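Local coordinates for endo-beta-mannanase (Opitutaceae bacterium TAV5, PDB 7BOB), which acts as a homotrimeric exo-beta-1,4-mannosidase of glycoside hydrolase family 5, probably releasing mannose from the ends of beta-1,4-linked mannose chains in the termite hindgut, at residues T56-V61 with R94-L99; R83-C88 with T139-F144. All blocks are in the same frame, centred on the assembly; numbering follows the deposited sequence.

Following the chain from its N terminus, residues 56-61 come first, on strand 56-62; then come 83-88, on helix 75-89; next 94-99, on strand 94-101; and last 139-144, in the C-terminal part of helix 124-141 and just beyond. Contact 1 closes a loop of 32 residues that holds the whole of helix 75-89; contact 2 closes one of 50 that holds strand 94-101. The two loops therefore cross instead of nesting. Contact 1 joins neighbouring barrel strands, and contact 2 joins the helices packed outside them. They meet directly: CG of P95 lies 3.6 Å from CD2 of L85, and P97 packs against L141.

Contact 1. Residues T56-V61 with R94-L99; sequences TVRFFV and RPQPSL
The ring of F59 lies against two prolines of 94-99: CE1 is 3.5 Å from CB of P95, and CE2 is 3.9 Å from CB of P97. F59 runs beside P95, pointing the same way, but slants across P97, whose CA lies over one ring face toward the rim. With CG of F59 between its backbone N and carbonyl carbon (chi1 66°), the ring reaches across to the neighbouring strand, where it also touches L81 and L84 of helix 75-89. Five backbone bonds join the strands in parallel, from V57 N to R94 O through to V61 N to S98 O (2.8 Å). The two prolines occupy positions that donate nothing to 56-61. This is one strand pair of the (beta/alpha)8 barrel of family 5, with V57, F59, P95 and P97 facing the helices and R58, Q96 and S98 facing the interior. There the extended R58 places CD 3.4 Å from OE1 of Q96, guanidinium and amide planes 67° apart; OE1 itself is bonded to Q280. CE1 of F60 sits 3.5 Å above the centre of the guanidinium, so that its ring meets the flat group edge-on, while CD1 touches CB of S98 at 3.5 Å. Salt bridges to D152 and E281 and bonds to N23 and N155 fix the guanidinium's rotation, and D152 also takes a bond from S98 OG.

Contact 2. Residues R83-C88 with T139-F144; sequences RLLDAC and THLKPF
The ring of F144 carries L85 on one face: CB of the leucine stands 3.6 Å from the ring centroid, only 5° off the normal, a CH-pi contact placed almost exactly over the middle. Further out, the same leucine stretches past the ring, bringing CD1 to 3.7 Å from CD2 of F144. D86, the next residue of the helix, approaches the other end of the ring obliquely, its backbone N 3.8 Å from CE1. Its carboxylate plane is turned 83° from the ring, with OD1 4.1 Å from CE1, so the acid rests near the aromatic without stacking on it. OD2 lies close to a carboxylate oxygen of E90, which may raise the proton affinity of one of the two acids. The tip of L85 serves a second partner: CD1 is 3.8 Å from CD2 of L141, the two side chains crossing at about a right angle. L85 is thus gripped by both F144 and L141, and the meeting is held by van der Waals packing. An i to i+3 backbone bond joins these last two residues, from the N of F144 to O of L141 at 2.7 Å, spanning the short 3-10 segment at 142-143. The CG of F144 stands anti to its carbonyl carbon (chi1 -58°), which lays the ring across the gap between the helices. Beneath this joint lies the barrel wall of strands 56-62 and 94-101, with L85 resting on F59, while A87 and C88 pack on helix 39-51, on another flank of helix 75-89.

Contact 1. Residues T56-V61 with R94-L99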
loop_
_atom_site.group_PDB
_atom_site.type_symbol
_atom_site.label_atom_id
_atom_site.label_comp_id
_atom_site.label_asym_id
_atom_site.label_seq_id
_atom_site.Cartn_x
_atom_site.Cartn_y
_atom_site.Cartn_z
ATOM N N THR A 56 13.686 -36.564 -21.381
ATOM C CA THR A 56 14.045 -35.153 -21.451
ATOM C C THR A 56 14.721 -34.715 -20.152
ATOM O O THR A 56 14.523 -35.301 -19.086
ATOM C CB THR A 56 12.824 -34.261 -21.698
ATOM O OG1 THR A 56 11.812 -34.601 -20.750
ATOM C CG2 THR A 56 12.249 -34.463 -23.097
ATOM N N VAL A 57 15.538 -33.668 -20.249
ATOM C CA VAL A 57 16.149 -33.078 -19.067
ATOM C C VAL A 57 16.190 -31.578 -19.297
ATOM O O VAL A 57 16.681 -31.120 -20.336
ATOM C CB VAL A 57 17.553 -33.644 -18.762
ATOM C CG1 VAL A 57 18.533 -33.478 -19.957
ATOM C CG2 VAL A 57 18.125 -33.027 -17.455
ATOM N N ARG A 58 15.611 -30.819 -18.362
ATOM C CA ARG A 58 15.678 -29.365 -18.391
ATOM C C ARG A 58 16.871 -28.906 -17.562
ATOM O O ARG A 58 17.037 -29.326 -16.409
ATOM C CB ARG A 58 14.393 -28.743 -17.848
ATOM C CG ARG A 58 14.410 -27.217 -17.827
ATOM C CD ARG A 58 13.016 -26.669 -17.658
ATOM N NE ARG A 58 12.946 -25.209 -17.649
ATOM C CZ ARG A 58 12.511 -24.473 -16.613
ATOM N NH1 ARG A 58 12.144 -25.045 -15.466
ATOM N NH2 ARG A 58 12.443 -23.157 -16.722
ATOM N N PHE A 59 17.706 -28.059 -18.148
ATOM C CA PHE A 59 18.835 -27.525 -17.412
ATOM C C PHE A 59 19.040 -26.066 -17.807
ATOM O O PHE A 59 18.465 -25.571 -18.782
ATOM C CB PHE A 59 20.090 -28.386 -17.625
ATOM C CG PHE A 59 20.629 -28.369 -19.029
ATOM C CD1 PHE A 59 20.495 -29.480 -19.850
ATOM C CD2 PHE A 59 21.321 -27.271 -19.518
ATOM C CE1 PHE A 59 21.005 -29.488 -21.132
ATOM C CE2 PHE A 59 21.842 -27.275 -20.818
ATOM C CZ PHE A 59 21.673 -28.378 -21.618
ATOM N N PHE A 60 19.881 -25.374 -17.051
ATOM C CA PHE A 60 19.879 -23.921 -17.061
ATOM C C PHE A 60 21.245 -23.382 -17.445
ATOM O O PHE A 60 22.253 -23.691 -16.798
ATOM C CB PHE A 60 19.422 -23.418 -15.695
ATOM C CG PHE A 60 18.191 -24.104 -15.239
ATOM C CD1 PHE A 60 16.961 -23.748 -15.760
ATOM C CD2 PHE A 60 18.265 -25.190 -14.376
ATOM C CE1 PHE A 60 15.793 -24.417 -15.366
ATOM C CE2 PHE A 60 17.127 -25.860 -13.991
ATOM C CZ PHE A 60 15.888 -25.478 -14.492
ATOM N N VAL A 61 21.268 -22.585 -18.508
ATOM C CA VAL A 61 22.479 -21.910 -18.958
ATOM C C VAL A 61 22.581 -20.629 -18.140
ATOM O O VAL A 61 21.944 -19.620 -18.460
ATOM C CB VAL A 61 22.426 -21.656 -20.475
ATOM C CG1 VAL A 61 23.709 -21.022 -20.981
ATOM C CG2 VAL A 61 22.167 -22.979 -21.216
ATOM N N ARG A 94 16.539 -35.786 -24.350
ATOM C CA ARG A 94 16.438 -34.546 -25.114
ATOM C C ARG A 94 16.631 -33.363 -24.171
ATOM O O ARG A 94 15.820 -33.145 -23.261
ATOM C CB ARG A 94 15.090 -34.445 -25.846
ATOM C CG ARG A 94 14.722 -35.698 -26.656
ATOM C CD ARG A 94 13.477 -35.508 -27.539
ATOM N NE ARG A 94 13.752 -34.637 -28.681
ATOM C CZ ARG A 94 13.655 -35.004 -29.960
ATOM N NH1 ARG A 94 13.281 -36.245 -30.289
ATOM N NH2 ARG A 94 13.941 -34.115 -30.915
ATOM N N PRO A 95 17.698 -32.588 -24.341
ATOM C CA PRO A 95 17.925 -31.448 -23.444
ATOM C C PRO A 95 16.914 -30.340 -23.695
ATOM O O PRO A 95 16.546 -30.047 -24.834
ATOM C CB PRO A 95 19.347 -30.996 -23.793
ATOM C CG PRO A 95 19.577 -31.510 -25.194
ATOM C CD PRO A 95 18.794 -32.780 -25.309
ATOM N N GLN A 96 16.459 -29.712 -22.619
ATOM C CA GLN A 96 15.631 -28.516 -22.740
ATOM C C GLN A 96 16.422 -27.405 -22.074
ATOM O O GLN A 96 16.323 -27.206 -20.856
ATOM C CB GLN A 96 14.245 -28.693 -22.118
ATOM C CG GLN A 96 13.341 -27.498 -22.379
ATOM C CD GLN A 96 11.935 -27.684 -21.810
ATOM O OE1 GLN A 96 11.616 -27.180 -20.737
ATOM N NE2 GLN A 96 11.099 -28.431 -22.527
ATOM N N PRO A 97 17.259 -26.693 -22.826
ATOM C CA PRO A 97 18.147 -25.702 -22.210
ATOM C C PRO A 97 17.408 -24.399 -21.987
ATOM O O PRO A 97 16.632 -23.954 -22.836
ATOM C CB PRO A 97 19.272 -25.542 -23.248
ATOM C CG PRO A 97 18.580 -25.768 -24.556
ATOM C CD PRO A 97 17.458 -26.785 -24.286
ATOM N N SER A 98 17.654 -23.786 -20.833
ATOM C CA SER A 98 16.974 -22.556 -20.434
ATOM C C SER A 98 18.006 -21.442 -20.403
ATOM O O SER A 98 19.008 -21.554 -19.688
ATOM C CB SER A 98 16.299 -22.731 -19.073
ATOM O OG SER A 98 15.528 -21.597 -18.708
ATOM N N LEU A 99 17.757 -20.374 -21.178
ATOM C CA LEU A 99 18.772 -19.358 -21.481
ATOM C C LEU A 99 18.856 -18.277 -20.409
ATOM O O LEU A 99 19.917 -18.062 -19.808
ATOM C CB LEU A 99 18.484 -18.711 -22.844
ATOM C CG LEU A 99 18.375 -19.701 -24.018
ATOM C CD1 LEU A 99 18.477 -19.006 -25.374
ATOM C CD2 LEU A 99 19.421 -20.814 -23.921
#

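Contact 2. Residues R83-C88 with T139-F144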
loop_
_atom_site.group_PDB
_atom_site.type_symbol
_atom_site.label_atom_id
_atom_site.label_comp_id
_atom_site.label_asym_id
_atom_site.label_seq_id
_atom_site.Cartn_x
_atom_site.Cartn_y
_atom_site.Cartn_z
ATOM N N ARG A 83 29.672 -30.646 -24.112
ATOM C CA ARG A 83 29.842 -31.980 -23.534
ATOM C C ARG A 83 28.534 -32.482 -22.922
ATOM O O ARG A 83 28.201 -33.666 -23.046
ATOM C CB ARG A 83 30.979 -31.970 -22.501
ATOM C CG ARG A 83 32.391 -31.595 -23.107
ATOM C CD ARG A 83 33.570 -31.880 -22.155
ATOM N NE ARG A 83 33.639 -33.313 -21.884
ATOM C CZ ARG A 83 34.756 -34.001 -21.645
ATOM N NH1 ARG A 83 35.942 -33.392 -21.630
ATOM N NH2 ARG A 83 34.681 -35.313 -21.418
ATOM N N LEU A 84 27.766 -31.583 -22.279
ATOM C CA LEU A 84 26.473 -31.968 -21.724
ATOM C C LEU A 84 25.498 -32.357 -22.827
ATOM O O LEU A 84 24.878 -33.418 -22.755
ATOM C CB LEU A 84 25.895 -30.830 -20.870
ATOM C CG LEU A 84 24.639 -31.072 -20.035
ATOM C CD1 LEU A 84 24.805 -32.274 -19.126
ATOM C CD2 LEU A 84 24.329 -29.811 -19.202
ATOM N N LEU A 85 25.338 -31.502 -23.848
ATOM C CA LEU A 85 24.418 -31.804 -24.943
ATOM C C LEU A 85 24.726 -33.156 -25.549
ATOM O O LEU A 85 23.820 -33.965 -25.809
ATOM C CB LEU A 85 24.506 -30.724 -26.016
ATOM C CG LEU A 85 24.045 -29.342 -25.552
ATOM C CD1 LEU A 85 24.484 -28.253 -26.519
ATOM C CD2 LEU A 85 22.510 -29.349 -25.375
ATOM N N ASP A 86 26.016 -33.422 -25.751
ATOM C CA ASP A 86 26.466 -34.700 -26.289
ATOM C C ASP A 86 26.109 -35.852 -25.358
ATOM O O ASP A 86 25.522 -36.854 -25.780
ATOM C CB ASP A 86 27.974 -34.614 -26.506
ATOM C CG ASP A 86 28.469 -35.585 -27.518
ATOM O OD1 ASP A 86 28.355 -35.277 -28.726
ATOM O OD2 ASP A 86 28.985 -36.643 -27.092
ATOM N N ALA A 87 26.421 -35.706 -24.068
ATOM C CA ALA A 87 26.163 -36.794 -23.131
ATOM C C ALA A 87 24.670 -37.109 -23.007
ATOM O O ALA A 87 24.312 -38.281 -22.823
ATOM C CB ALA A 87 26.756 -36.444 -21.773
ATOM N N CYS A 88 23.784 -36.091 -23.075
ATOM C CA CYS A 88 22.342 -36.358 -23.043
ATOM C C CYS A 88 21.879 -37.088 -24.294
ATOM O O CYS A 88 21.048 -37.999 -24.211
ATOM C CB CYS A 88 21.514 -35.079 -22.910
ATOM S SG CYS A 88 21.826 -34.069 -21.454
ATOM N N THR A 139 23.537 -20.519 -31.324
ATOM C CA THR A 139 24.600 -20.968 -32.212
ATOM C C THR A 139 25.225 -22.262 -31.704
ATOM O O THR A 139 25.407 -23.213 -32.469
ATOM C CB THR A 139 25.657 -19.874 -32.364
ATOM O OG1 THR A 139 25.203 -18.906 -33.316
ATOM C CG2 THR A 139 26.969 -20.459 -32.856
ATOM N N HIS A 140 25.501 -22.344 -30.404
ATOM C CA HIS A 140 26.119 -23.547 -29.861
ATOM C C HIS A 140 25.153 -24.703 -29.679
ATOM O O HIS A 140 25.612 -25.827 -29.449
ATOM C CB HIS A 140 26.792 -23.231 -28.535
ATOM C CG HIS A 140 28.060 -22.472 -28.696
ATOM N ND1 HIS A 140 29.297 -23.077 -28.654
ATOM C CD2 HIS A 140 28.284 -21.166 -28.960
ATOM C CE1 HIS A 140 30.234 -22.169 -28.853
ATOM N NE2 HIS A 140 29.645 -21.000 -29.040
ATOM N N LEU A 141 23.848 -24.461 -29.764
ATOM C CA LEU A 141 22.869 -25.540 -29.759
ATOM C C LEU A 141 22.579 -26.072 -31.149
ATOM O O LEU A 141 22.054 -27.189 -31.272
ATOM C CB LEU A 141 21.540 -25.069 -29.148
ATOM C CG LEU A 141 21.563 -24.440 -27.757
ATOM C CD1 LEU A 141 20.201 -23.826 -27.474
ATOM C CD2 LEU A 141 21.883 -25.493 -26.721
ATOM N N LYS A 142 22.851 -25.273 -32.181
ATOM C CA LYS A 142 22.506 -25.665 -33.548
ATOM C C LYS A 142 23.003 -27.060 -33.923
ATOM O O LYS A 142 22.224 -27.808 -34.539
ATOM C CB LYS A 142 23.026 -24.619 -34.549
ATOM C CG LYS A 142 22.513 -24.849 -35.966
ATOM C CD LYS A 142 22.875 -23.701 -36.911
ATOM C CE LYS A 142 22.279 -23.930 -38.297
ATOM N NZ LYS A 142 22.936 -23.102 -39.340
ATOM N N PRO A 143 24.222 -27.489 -33.565
ATOM C CA PRO A 143 24.625 -28.875 -33.873
ATOM C C PRO A 143 23.766 -29.927 -33.203
ATOM O O PRO A 143 23.937 -31.115 -33.503
ATOM C CB PRO A 143 26.077 -28.942 -33.378
ATOM C CG PRO A 143 26.579 -27.550 -33.515
ATOM C CD PRO A 143 25.377 -26.682 -33.123
ATOM N N PHE A 144 22.845 -29.551 -32.318
ATOM C CA PHE A 144 21.965 -30.540 -31.708
ATOM C C PHE A 144 20.494 -30.258 -31.986
ATOM O O PHE A 144 19.629 -30.883 -31.370
ATOM C CB PHE A 144 22.223 -30.616 -30.203
ATOM C CG PHE A 144 23.641 -30.959 -29.862
ATOM C CD1 PHE A 144 24.012 -32.280 -29.653
ATOM C CD2 PHE A 144 24.604 -29.972 -29.775
ATOM C CE1 PHE A 144 25.310 -32.613 -29.351
ATOM C CE2 PHE A 144 25.912 -30.290 -29.464
ATOM C CZ PHE A 144 26.261 -31.616 -29.250
#